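PDB 3ZPJ: Ton_1535 from Thermococcus onnurineus, which is of unknown function but folds as an alpha-solenoid of paired helices containing an unusual left-handed helical turn. Local coordinates for residues I111-V116 and F141-G146; G157-G162 and L191-R196; D179-A184 and K202-A207; G246-A251 and D267-C272. One frame throughout, in Å; residues are numbered along the deposited sequence.

Contact 1: I111-V116 and F141-G146; sequences IEKGMV and FDTIIG
The hydroxyl of T143, on the side of helix 130-146 that faces K113 and G114, bonds through OG1 to the backbone oxygen of I139, one turn back in its own helix. With its polar atom spent there, the residue offers the neighbouring helix only its methyl: CG2 stands anti to the backbone N, 4.0 Å from K113 CB and 4.2 Å from G114 N. Threonine suits the place because a single short side chain serves both purposes. K113 crosses it at about a right angle, laying its first methylenes against the methyl, while its extended chain carries NZ off to a hydrogen bond with N105 OD1. The two helices run antiparallel, at 160° between their directions, as expected of successive helices in an alpha-solenoid, and their axes come within 8.0 Å. Such nearness depends on G114. Its bare CA meets I144 CG1 at 3.9 Å and CD1 of the same isoleucine at 4.1 Å, and a CB placed on G114 would collide with I144 CG1. Toward helix 110-126, the buried I144 thus lies against backbone, the CA atoms of G114 and, one turn earlier, I111, which is 4.2 Å from I144 CG1. Helix 151-170 covers the same flank, with I158 touching I144 and H153 touching I111.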
loop_
_atom_site.group_PDB
_atom_site.type_symbol
_atom_site.label_atom_id
_atom_site.label_comp_id
_atom_site.label_asym_id
_atom_site.label_seq_id
_atom_site.Cartn_x
_atom_site.Cartn_y
_atom_site.Cartn_z
ATOM N N ILE A 111 13.541 -8.282 23.016
ATOM C CA ILE A 111 13.885 -8.209 21.609
ATOM C C ILE A 111 13.222 -9.381 20.887
ATOM O O ILE A 111 12.698 -9.210 19.795
ATOM C CB ILE A 111 15.414 -8.147 21.356
ATOM C CG1 ILE A 111 15.995 -6.878 21.976
ATOM C CG2 ILE A 111 15.714 -8.132 19.861
ATOM C CD1 ILE A 111 17.459 -6.694 21.708
ATOM N N GLU A 112 13.195 -10.566 21.498
ATOM C CA GLU A 112 12.492 -11.652 20.827
ATOM C C GLU A 112 10.995 -11.337 20.731
ATOM O O GLU A 112 10.394 -11.446 19.648
ATOM C CB GLU A 112 12.733 -13.007 21.483
ATOM C CG GLU A 112 12.425 -14.188 20.551
ATOM C CD GLU A 112 12.606 -15.543 21.226
ATOM O OE1 GLU A 112 13.109 -15.579 22.372
ATOM O OE2 GLU A 112 12.245 -16.570 20.606
ATOM N N LYS A 113 10.401 -10.921 21.850
ATOM C CA LYS A 113 8.995 -10.532 21.853
ATOM C C LYS A 113 8.667 -9.546 20.730
ATOM O O LYS A 113 7.697 -9.740 19.998
ATOM C CB LYS A 113 8.611 -9.907 23.168
ATOM C CG LYS A 113 7.119 -9.693 23.354
ATOM C CD LYS A 113 6.820 -9.538 24.845
ATOM C CE LYS A 113 5.415 -9.027 25.098
ATOM N NZ LYS A 113 5.052 -9.133 26.548
ATOM N N GLY A 114 9.496 -8.515 20.595
ATOM C CA GLY A 114 9.268 -7.464 19.622
ATOM C C GLY A 114 9.227 -8.025 18.220
ATOM O O GLY A 114 8.397 -7.627 17.407
ATOM N N MET A 115 10.132 -8.958 17.949
ATOM C CA MET A 115 10.268 -9.562 16.628
ATOM C C MET A 115 9.025 -10.354 16.265
ATOM O O MET A 115 8.479 -10.233 15.159
ATOM C CB MET A 115 11.481 -10.490 16.616
ATOM C CG MET A 115 12.809 -9.775 16.775
ATOM S SD MET A 115 13.285 -8.915 15.276
ATOM C CE MET A 115 14.953 -9.542 15.162
ATOM N N VAL A 116 8.597 -11.182 17.208
ATOM C CA VAL A 116 7.399 -11.977 17.038
ATOM C C VAL A 116 6.196 -11.064 16.856
ATOM O O VAL A 116 5.384 -11.297 15.971
ATOM C CB VAL A 116 7.185 -12.912 18.242
ATOM C CG1 VAL A 116 5.777 -13.471 18.252
ATOM C CG2 VAL A 116 8.220 -14.030 18.232
ATOM N N PHE A 141 7.352 -2.195 18.502
ATOM C CA PHE A 141 8.367 -1.142 18.576
ATOM C C PHE A 141 8.636 -0.662 20.004
ATOM O O PHE A 141 9.797 -0.552 20.399
ATOM C CB PHE A 141 7.979 0.034 17.674
ATOM C CG PHE A 141 8.950 1.204 17.712
ATOM C CD1 PHE A 141 10.128 1.176 16.978
ATOM C CD2 PHE A 141 8.663 2.340 18.455
ATOM C CE1 PHE A 141 11.005 2.261 17.001
ATOM C CE2 PHE A 141 9.527 3.422 18.470
ATOM C CZ PHE A 141 10.698 3.377 17.736
ATOM N N ASP A 142 7.573 -0.398 20.773
ATOM C CA ASP A 142 7.722 0.027 22.166
ATOM C C ASP A 142 8.428 -1.055 22.979
ATOM O O ASP A 142 9.137 -0.754 23.921
ATOM C CB ASP A 142 6.365 0.318 22.833
ATOM C CG ASP A 142 5.573 1.428 22.147
ATOM O OD1 ASP A 142 6.169 2.274 21.450
ATOM O OD2 ASP A 142 4.331 1.452 22.315
ATOM N N THR A 143 8.212 -2.315 22.619
ATOM C CA THR A 143 8.783 -3.419 23.368
ATOM C C THR A 143 10.293 -3.435 23.227
ATOM O O THR A 143 11.007 -3.621 24.211
ATOM C CB THR A 143 8.220 -4.774 22.906
ATOM O OG1 THR A 143 6.799 -4.744 23.019
ATOM C CG2 THR A 143 8.768 -5.924 23.769
ATOM N N ILE A 144 10.779 -3.223 22.008
ATOM C CA ILE A 144 12.214 -3.248 21.774
ATOM C C ILE A 144 12.878 -2.005 22.356
ATOM O O ILE A 144 13.771 -2.095 23.217
ATOM C CB ILE A 144 12.526 -3.390 20.292
ATOM C CG1 ILE A 144 12.121 -4.786 19.825
ATOM C CG2 ILE A 144 14.009 -3.144 20.038
ATOM C CD1 ILE A 144 12.245 -4.985 18.328
ATOM N N ILE A 145 12.403 -0.844 21.925
ATOM C CA ILE A 145 12.939 0.426 22.408
ATOM C C ILE A 145 12.952 0.584 23.939
ATOM O O ILE A 145 13.770 1.316 24.486
ATOM C CB ILE A 145 12.179 1.614 21.798
ATOM C CG1 ILE A 145 13.055 2.864 21.779
ATOM C CG2 ILE A 145 10.905 1.869 22.553
ATOM C CD1 ILE A 145 14.078 2.849 20.678
ATOM N N GLY A 146 12.047 -0.088 24.636
ATOM C CA GLY A 146 11.968 0.099 26.070
ATOM C C GLY A 146 12.879 -0.856 26.811
ATOM O O GLY A 146 13.146 -0.672 28.000
#

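Contact 2: G157-G162 and L191-R196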
loop_
_atom_site.group_PDB
_atom_site.type_symbol
_atom_site.label_atom_id
_atom_site.label_comp_id
_atom_site.label_asym_id
_atom_site.label_seq_id
_atom_site.Cartn_x
_atom_site.Cartn_y
_atom_site.Cartn_z
ATOM N N GLY A 157 16.751 -5.347 15.708
ATOM C CA GLY A 157 15.349 -5.623 15.956
ATOM C C GLY A 157 14.442 -4.567 15.330
ATOM O O GLY A 157 13.479 -4.893 14.639
ATOM N N ILE A 158 14.755 -3.299 15.573
ATOM C CA ILE A 158 13.957 -2.205 15.056
ATOM C C ILE A 158 13.991 -2.104 13.517
ATOM O O ILE A 158 12.977 -1.805 12.901
ATOM C CB ILE A 158 14.352 -0.895 15.745
ATOM C CG1 ILE A 158 14.169 -1.076 17.250
ATOM C CG2 ILE A 158 13.474 0.245 15.276
ATOM C CD1 ILE A 158 14.441 0.137 18.083
ATOM N N LEU A 159 15.138 -2.381 12.896
ATOM C CA LEU A 159 15.227 -2.354 11.429
ATOM C C LEU A 159 14.355 -3.449 10.837
ATOM O O LEU A 159 13.765 -3.291 9.755
ATOM C CB LEU A 159 16.682 -2.497 10.947
ATOM C CG LEU A 159 17.569 -1.279 11.213
ATOM C CD1 LEU A 159 19.021 -1.544 10.898
ATOM C CD2 LEU A 159 17.057 -0.088 10.406
ATOM N N ARG A 160 14.249 -4.568 11.552
ATOM C CA ARG A 160 13.381 -5.636 11.072
ATOM C C ARG A 160 11.886 -5.221 11.117
ATOM O O ARG A 160 11.094 -5.613 10.277
ATOM C CB ARG A 160 13.647 -6.925 11.832
ATOM C CG ARG A 160 12.752 -8.080 11.430
ATOM C CD ARG A 160 13.125 -8.627 10.071
ATOM N NE ARG A 160 12.341 -9.822 9.753
ATOM C CZ ARG A 160 12.171 -10.306 8.528
ATOM N NH1 ARG A 160 12.733 -9.702 7.494
ATOM N NH2 ARG A 160 11.444 -11.396 8.341
ATOM N N ILE A 161 11.509 -4.419 12.101
ATOM C CA ILE A 161 10.156 -3.874 12.145
ATOM C C ILE A 161 9.957 -2.972 10.926
ATOM O O ILE A 161 8.941 -3.060 10.256
ATOM C CB ILE A 161 9.958 -3.068 13.407
ATOM C CG1 ILE A 161 10.133 -3.992 14.619
ATOM C CG2 ILE A 161 8.580 -2.422 13.432
ATOM C CD1 ILE A 161 9.715 -3.326 15.919
ATOM N N GLY A 162 10.949 -2.126 10.645
ATOM C CA GLY A 162 10.974 -1.330 9.436
ATOM C C GLY A 162 10.691 -2.148 8.195
ATOM O O GLY A 162 9.787 -1.794 7.439
ATOM N N LEU A 191 17.779 5.281 12.107
ATOM C CA LEU A 191 18.755 4.213 12.310
ATOM C C LEU A 191 19.836 4.151 11.231
ATOM O O LEU A 191 20.626 3.201 11.189
ATOM C CB LEU A 191 18.055 2.865 12.440
ATOM C CG LEU A 191 17.309 2.683 13.750
ATOM C CD1 LEU A 191 16.828 1.262 13.809
ATOM C CD2 LEU A 191 18.241 2.979 14.920
ATOM N N HIS A 192 19.847 5.145 10.347
ATOM C CA HIS A 192 20.966 5.328 9.423
ATOM C C HIS A 192 21.138 4.250 8.348
ATOM O O HIS A 192 22.264 3.917 7.978
ATOM C CB HIS A 192 22.254 5.518 10.218
ATOM C CG HIS A 192 22.097 6.480 11.349
ATOM N ND1 HIS A 192 22.549 6.222 12.624
ATOM C CD2 HIS A 192 21.483 7.687 11.405
ATOM C CE1 HIS A 192 22.246 7.237 13.411
ATOM N NE2 HIS A 192 21.601 8.139 12.693
ATOM N N VAL A 193 20.031 3.702 7.851
ATOM C CA VAL A 193 20.109 2.904 6.633
ATOM C C VAL A 193 19.541 3.714 5.446
ATOM O O VAL A 193 18.375 3.599 5.080
ATOM C CB VAL A 193 19.453 1.535 6.809
ATOM C CG1 VAL A 193 20.361 0.646 7.662
ATOM C CG2 VAL A 193 18.083 1.692 7.467
ATOM N N ASN A 194 20.394 4.540 4.857
ATOM C CA ASN A 194 19.925 5.527 3.885
ATOM C C ASN A 194 19.366 4.958 2.584
ATOM O O ASN A 194 18.487 5.563 1.989
ATOM C CB ASN A 194 21.025 6.538 3.598
ATOM C CG ASN A 194 20.623 7.942 3.996
ATOM O OD1 ASN A 194 19.623 8.140 4.684
ATOM N ND2 ASN A 194 21.402 8.923 3.563
ATOM N N GLN A 195 19.861 3.790 2.158
ATOM C CA GLN A 195 19.378 3.164 0.921
ATOM C C GLN A 195 17.943 2.762 1.060
ATOM O O GLN A 195 17.127 2.965 0.152
ATOM C CB GLN A 195 20.232 1.968 0.490
ATOM C CG GLN A 195 21.593 2.415 0.007
ATOM C CD GLN A 195 22.420 1.284 -0.599
ATOM O OE1 GLN A 195 21.882 0.261 -1.015
ATOM N NE2 GLN A 195 23.729 1.487 -0.678
ATOM N N ARG A 196 17.634 2.213 2.216
ATOM C CA ARG A 196 16.287 1.825 2.515
ATOM C C ARG A 196 15.374 3.015 2.767
ATOM O O ARG A 196 14.206 2.996 2.377
ATOM C CB ARG A 196 16.275 0.890 3.714
ATOM C CG ARG A 196 16.701 -0.513 3.373
ATOM C CD ARG A 196 16.330 -1.455 4.540
ATOM N NE ARG A 196 17.519 -1.761 5.304
ATOM C CZ ARG A 196 17.536 -2.462 6.437
ATOM N NH1 ARG A 196 16.411 -2.949 6.962
ATOM N NH2 ARG A 196 18.688 -2.673 7.031
#
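One face of the R196 guanidinium carries V193 CG2, 4.0 Å above the plane and displaced toward its rim, while L159 of the other segment meets the group's nitrogens. NH1 stands 4.0 Å from L159 CB, and NH2 the same distance from L159 CD1; the L159 carbonyl oxygen approaches NH1 obliquely, too far to count as a bond. The charge is answered instead by D163, whose OD1 forms a salt bridge with NH1. A bend at chi3 (-103°) turns the arginine's end across the leucine at about a right angle. L159 itself is the centre of the contact. Its CD2 wedges between L191 CD1 (3.7 Å) and V193 CG2 (3.6 Å), the latter belonging to the residue at the N-cap position of helix 194-209. I158 CG2 extends the apolar patch, 3.8 Å from L191 CD1, and F188 of helix 174-190 touches L159, V193 and R196 alike. Replacing L159 with a serine would probably open a gap between L191 and V193 and take away the carbons that the arginine's NH1 and NH2 lie beside. Since apolar packing carries most of the direct contact, branched aliphatic shape does the fitting here, and the arginine adds only its guanidinium nitrogens, set beside L159, while its charge is paired with D163.

Contact 3: D179-A184 and K202-A207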
loop_
_atom_site.group_PDB
_atom_site.type_symbol
_atom_site.label_atom_id
_atom_site.label_comp_id
_atom_site.label_asym_id
_atom_site.label_seq_id
_atom_site.Cartn_x
_atom_site.Cartn_y
_atom_site.Cartn_z
ATOM N N ASP A 179 0.341 5.047 6.553
ATOM C CA ASP A 179 0.840 5.038 7.930
ATOM C C ASP A 179 2.003 4.051 8.165
ATOM O O ASP A 179 2.906 4.322 8.949
ATOM C CB ASP A 179 -0.306 4.758 8.878
ATOM C CG ASP A 179 -1.174 5.982 9.119
ATOM O OD1 ASP A 179 -0.661 7.103 8.930
ATOM O OD2 ASP A 179 -2.355 5.818 9.506
ATOM N N PHE A 180 1.973 2.927 7.459
ATOM C CA PHE A 180 3.014 1.910 7.546
ATOM C C PHE A 180 4.304 2.446 6.953
ATOM O O PHE A 180 5.388 2.283 7.519
ATOM C CB PHE A 180 2.575 0.639 6.805
ATOM C CG PHE A 180 1.366 -0.016 7.414
ATOM C CD1 PHE A 180 0.089 0.443 7.119
ATOM C CD2 PHE A 180 1.507 -1.061 8.317
ATOM C CE1 PHE A 180 -1.026 -0.130 7.700
ATOM C CE2 PHE A 180 0.395 -1.640 8.903
ATOM C CZ PHE A 180 -0.880 -1.181 8.589
ATOM N N TYR A 181 4.181 3.092 5.804
ATOM C CA TYR A 181 5.331 3.683 5.149
ATOM C C TYR A 181 5.988 4.804 5.972
ATOM O O TYR A 181 7.215 4.908 6.024
ATOM C CB TYR A 181 4.926 4.249 3.800
ATOM C CG TYR A 181 4.707 3.254 2.698
ATOM C CD1 TYR A 181 5.348 2.022 2.675
ATOM C CD2 TYR A 181 3.860 3.573 1.636
ATOM C CE1 TYR A 181 5.120 1.106 1.605
ATOM C CE2 TYR A 181 3.638 2.695 0.591
ATOM C CZ TYR A 181 4.256 1.473 0.569
ATOM O OH TYR A 181 3.996 0.652 -0.514
ATOM N N LYS A 182 5.183 5.640 6.611
ATOM C CA LYS A 182 5.741 6.722 7.417
ATOM C C LYS A 182 6.556 6.167 8.584
ATOM O O LYS A 182 7.636 6.682 8.877
ATOM C CB LYS A 182 4.644 7.632 7.965
ATOM C CG LYS A 182 3.638 8.102 6.959
ATOM C CD LYS A 182 4.075 9.322 6.200
ATOM C CE LYS A 182 2.855 9.990 5.590
ATOM N NZ LYS A 182 1.805 10.165 6.633
ATOM N N MET A 183 6.044 5.119 9.238
ATOM C CA MET A 183 6.742 4.498 10.387
ATOM C C MET A 183 8.051 3.853 9.924
ATOM O O MET A 183 9.111 4.069 10.524
ATOM C CB MET A 183 5.857 3.487 11.140
ATOM C CG MET A 183 6.257 3.305 12.614
ATOM S SD MET A 183 5.268 2.217 13.668
ATOM C CE MET A 183 3.684 2.508 12.989
ATOM N N ALA A 184 7.995 3.144 8.806
ATOM C CA ALA A 184 9.190 2.510 8.265
ATOM C C ALA A 184 10.255 3.561 7.936
ATOM O O ALA A 184 11.428 3.408 8.323
ATOM C CB ALA A 184 8.853 1.649 7.040
ATOM N N LYS A 202 10.447 7.255 -1.707
ATOM C CA LYS A 202 9.890 7.133 -3.045
ATOM C C LYS A 202 8.530 6.417 -3.042
ATOM O O LYS A 202 7.618 6.841 -3.742
ATOM C CB LYS A 202 10.889 6.445 -3.979
ATOM C CG LYS A 202 10.461 6.405 -5.419
ATOM C CD LYS A 202 11.586 5.900 -6.286
ATOM C CE LYS A 202 11.089 5.486 -7.648
ATOM N NZ LYS A 202 12.149 4.749 -8.393
ATOM N N LYS A 203 8.369 5.370 -2.232
ATOM C CA LYS A 203 7.062 4.681 -2.174
ATOM C C LYS A 203 5.970 5.579 -1.583
ATOM O O LYS A 203 4.771 5.374 -1.813
ATOM C CB LYS A 203 7.149 3.356 -1.398
ATOM C CG LYS A 203 8.026 2.298 -2.070
ATOM C CD LYS A 203 8.103 1.023 -1.253
ATOM C CE LYS A 203 8.746 -0.132 -2.011
ATOM N NZ LYS A 203 9.068 -1.308 -1.107
ATOM N N ILE A 204 6.383 6.582 -0.819
ATOM C CA ILE A 204 5.424 7.516 -0.238
ATOM C C ILE A 204 4.956 8.545 -1.273
ATOM O O ILE A 204 3.756 8.835 -1.356
ATOM C CB ILE A 204 6.005 8.217 0.995
ATOM C CG1 ILE A 204 6.119 7.214 2.153
ATOM C CG2 ILE A 204 5.128 9.401 1.389
ATOM C CD1 ILE A 204 6.978 7.702 3.328
ATOM N N GLU A 205 5.882 9.071 -2.082
ATOM C CA GLU A 205 5.483 9.990 -3.162
ATOM C C GLU A 205 4.572 9.240 -4.123
ATOM O O GLU A 205 3.577 9.764 -4.583
ATOM C CB GLU A 205 6.677 10.523 -3.957
ATOM C CG GLU A 205 7.712 11.318 -3.183
ATOM C CD GLU A 205 8.863 11.789 -4.086
ATOM O OE1 GLU A 205 8.590 12.208 -5.235
ATOM O OE2 GLU A 205 10.039 11.717 -3.657
ATOM N N LEU A 206 4.924 7.993 -4.410
ATOM C CA LEU A 206 4.132 7.188 -5.312
ATOM C C LEU A 206 2.749 6.939 -4.714
ATOM O O LEU A 206 1.747 7.202 -5.358
ATOM C CB LEU A 206 4.854 5.879 -5.641
ATOM C CG LEU A 206 4.076 4.806 -6.408
ATOM C CD1 LEU A 206 3.373 5.363 -7.629
ATOM C CD2 LEU A 206 5.055 3.719 -6.835
ATOM N N ALA A 207 2.685 6.454 -3.477
ATOM C CA ALA A 207 1.378 6.228 -2.876
ATOM C C ALA A 207 0.547 7.521 -2.845
ATOM O O ALA A 207 -0.663 7.486 -3.034
ATOM C CB ALA A 207 1.501 5.641 -1.469
#
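Y181 leans its ring across K203, and around this pair the contact is close-packed. K203 CB sits over one ring face, 4.2 Å from the centroid and 18° off the normal, a CH-pi contact displaced toward the rim; further along the extended lysine, CD approaches CE1 at 4.1 Å, the two side chains crossing at about a right angle. At the edge of the ring, near its plane, A207 CB lies 4.2 Å from Y181 CE2, where the small methyl lets the aromatic come up against helix 194-209. The closest touch belongs to the root of the tyrosine: its CB meets I204 CG1 at 3.6 Å. That branch of I204 is anti to the carbonyl carbon (chi1 -71°), which sets CG1 against the tyrosine CB, with CD1 following. Packing thins out at K182. This exposed lysine brings CD no nearer than 4.4 Å to I204 CD1, a loose edge on the solvent side. The helices here are antiparallel, at 158°, with axes 9.9 Å apart, and the ring lies along one flank of the pair. At the polar ends, Y181 OH is hydrogen-bonded to D170 and R219, and K203 NZ forms salt bridges with D170 and E166. A phenylalanine in place of Y181 would keep the CH-pi contact but is likely to cost D170 OD1 and R219 NH2 the hydroxyl they share. The pair thus meets by apolar and CH-pi packing, while the polar ends of tyrosine and lysine both reach D170 of helix 151-170, which joins the two helices indirectly.

Contact 4: G246-A251 and D267-C272; sequences GELEVA and DKAFEC
With chi1 at -72° and the chain extended beyond CG, E247 stretches straight at helix 262-271, while K268 starts out with CG opposite its backbone N and then bends at chi4 (-51°) to swing its ammonium round to the glutamate. The resulting salt bridge is long, E247 OE2 to K268 NZ being 3.6 Å, and the chains cross at about a right angle. The stronger partner of OE2 is R243 NE, one turn back in the same helix, so the carboxylate stands among cationic groups that probably stabilise its charge. OE1 meanwhile rests on A269, 3.2 Å from both its CA and CB; a small side chain such as alanine's lets the carboxylate come this close. On the next residues, L248 and F270, the pairing turns apolar. L248 CD2 touches F270 CE1 at 4.1 Å and reaches toward A269 CB at 4.4 Å, and the ring of F270 has a cation-pi partner in R298. At the end of the segment, C272 forms a disulfide with its immediate neighbour C273, a vicinal link, and its SG lies near the glutamate. The helix directions differ by 169° and the axes approach to 9.5 Å, the geometry of an antiparallel helical hairpin, the building unit of alpha-solenoids.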
loop_
_atom_site.group_PDB
_atom_site.type_symbol
_atom_site.label_atom_id
_atom_site.label_comp_id
_atom_site.label_asym_id
_atom_site.label_seq_id
_atom_site.Cartn_x
_atom_site.Cartn_y
_atom_site.Cartn_z
ATOM N N GLY A 246 -7.419 8.147 -12.495
ATOM C CA GLY A 246 -6.365 7.165 -12.311
ATOM C C GLY A 246 -5.310 7.310 -13.386
ATOM O O GLY A 246 -4.106 7.273 -13.113
ATOM N N GLU A 247 -5.761 7.487 -14.620
ATOM C CA GLU A 247 -4.827 7.678 -15.719
ATOM C C GLU A 247 -4.014 8.957 -15.515
ATOM O O GLU A 247 -2.806 8.963 -15.726
ATOM C CB GLU A 247 -5.544 7.619 -17.068
ATOM C CG GLU A 247 -6.006 6.197 -17.443
ATOM C CD GLU A 247 -6.876 6.127 -18.699
ATOM O OE1 GLU A 247 -7.377 7.174 -19.167
ATOM O OE2 GLU A 247 -7.068 5.013 -19.225
ATOM N N LEU A 248 -4.663 10.021 -15.044
ATOM C CA LEU A 248 -3.965 11.274 -14.761
ATOM C C LEU A 248 -2.938 11.151 -13.638
ATOM O O LEU A 248 -1.833 11.691 -13.740
ATOM C CB LEU A 248 -4.957 12.396 -14.456
ATOM C CG LEU A 248 -5.823 12.763 -15.663
ATOM C CD1 LEU A 248 -6.819 13.872 -15.355
ATOM C CD2 LEU A 248 -4.929 13.181 -16.798
ATOM N N GLU A 249 -3.307 10.452 -12.567
ATOM C CA GLU A 249 -2.388 10.225 -11.467
ATOM C C GLU A 249 -1.169 9.472 -11.990
ATOM O O GLU A 249 -0.037 9.770 -11.622
ATOM C CB GLU A 249 -3.077 9.458 -10.311
ATOM C CG GLU A 249 -4.198 10.249 -9.628
ATOM C CD GLU A 249 -4.810 9.554 -8.399
ATOM O OE1 GLU A 249 -4.929 8.305 -8.397
ATOM O OE2 GLU A 249 -5.200 10.276 -7.445
ATOM N N VAL A 250 -1.399 8.510 -12.875
ATOM C CA VAL A 250 -0.294 7.750 -13.424
ATOM C C VAL A 250 0.589 8.631 -14.297
ATOM O O VAL A 250 1.815 8.579 -14.200
ATOM C CB VAL A 250 -0.773 6.514 -14.193
ATOM C CG1 VAL A 250 0.306 6.027 -15.147
ATOM C CG2 VAL A 250 -1.120 5.425 -13.211
ATOM N N ALA A 251 -0.030 9.463 -15.124
ATOM C CA ALA A 251 0.734 10.381 -15.962
ATOM C C ALA A 251 1.603 11.264 -15.065
ATOM O O ALA A 251 2.756 11.540 -15.376
ATOM C CB ALA A 251 -0.190 11.227 -16.811
ATOM N N ASP A 267 -3.177 12.718 -23.004
ATOM C CA ASP A 267 -4.022 12.961 -24.169
ATOM C C ASP A 267 -4.990 11.809 -24.337
ATOM O O ASP A 267 -6.169 12.017 -24.569
ATOM C CB ASP A 267 -3.189 13.187 -25.427
ATOM C CG ASP A 267 -2.482 14.523 -25.410
ATOM O OD1 ASP A 267 -2.803 15.333 -24.511
ATOM O OD2 ASP A 267 -1.621 14.766 -26.288
ATOM N N LYS A 268 -4.491 10.594 -24.145
ATOM C CA LYS A 268 -5.319 9.415 -24.302
ATOM C C LYS A 268 -6.407 9.362 -23.242
ATOM O O LYS A 268 -7.513 8.907 -23.506
ATOM C CB LYS A 268 -4.480 8.142 -24.246
ATOM C CG LYS A 268 -5.300 6.893 -24.511
ATOM C CD LYS A 268 -4.574 5.616 -24.149
ATOM C CE LYS A 268 -5.583 4.521 -23.837
ATOM N NZ LYS A 268 -6.607 4.983 -22.833
ATOM N N ALA A 269 -6.098 9.845 -22.045
ATOM C CA ALA A 269 -7.056 9.794 -20.945
ATOM C C ALA A 269 -8.318 10.609 -21.221
ATOM O O ALA A 269 -9.360 10.351 -20.617
ATOM C CB ALA A 269 -6.411 10.238 -19.646
ATOM N N PHE A 270 -8.215 11.587 -22.121
ATOM C CA PHE A 270 -9.365 12.396 -22.522
ATOM C C PHE A 270 -9.873 11.970 -23.889
ATOM O O PHE A 270 -11.062 12.050 -24.181
ATOM C CB PHE A 270 -8.985 13.874 -22.597
ATOM C CG PHE A 270 -8.811 14.516 -21.266
ATOM C CD1 PHE A 270 -7.575 14.511 -20.634
ATOM C CD2 PHE A 270 -9.880 15.114 -20.630
ATOM C CE1 PHE A 270 -7.412 15.097 -19.395
ATOM C CE2 PHE A 270 -9.720 15.702 -19.385
ATOM C CZ PHE A 270 -8.479 15.696 -18.768
ATOM N N GLU A 271 -8.952 11.533 -24.735
ATOM C CA GLU A 271 -9.276 11.215 -26.115
ATOM C C GLU A 271 -9.747 9.783 -26.303
ATOM O O GLU A 271 -10.090 9.388 -27.407
ATOM C CB GLU A 271 -8.075 11.500 -27.018
ATOM C CG GLU A 271 -7.705 12.979 -27.077
ATOM C CD GLU A 271 -6.385 13.216 -27.772
ATOM O OE1 GLU A 271 -5.476 12.374 -27.597
ATOM O OE2 GLU A 271 -6.265 14.231 -28.501
ATOM N N CYS A 272 -9.773 9.008 -25.226
ATOM C CA CYS A 272 -10.178 7.610 -25.320
ATOM C C CYS A 272 -11.693 7.485 -25.251
ATOM O O CYS A 272 -12.288 6.589 -25.854
ATOM C CB CYS A 272 -9.547 6.772 -24.194
ATOM S SG CYS A 272 -10.287 7.000 -22.541
#

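From the N terminus, contact 1 comes first, closing a loop of 24 residues, the hairpin of helices 110-126 and 130-146, at its open end. Helix 151-170 follows directly, and its segment in contact 2 packs on that of contact 1 through I144 and I158. Contact 2 then spans the whole of helix 174-190 to reach the start of helix 194-209, whereas contact 3 joins 174-190 to 194-209 further along; the two cross in the chain and touch where G162 meets A184. Contact 4 lies in series after them, closing the hairpin of helices 240-256 and 262-271, with 15 residues between its segments. Its centre is about 46 Å from that of contact 1, on the opposite side of the chain's centre, with contact 3 near the middle.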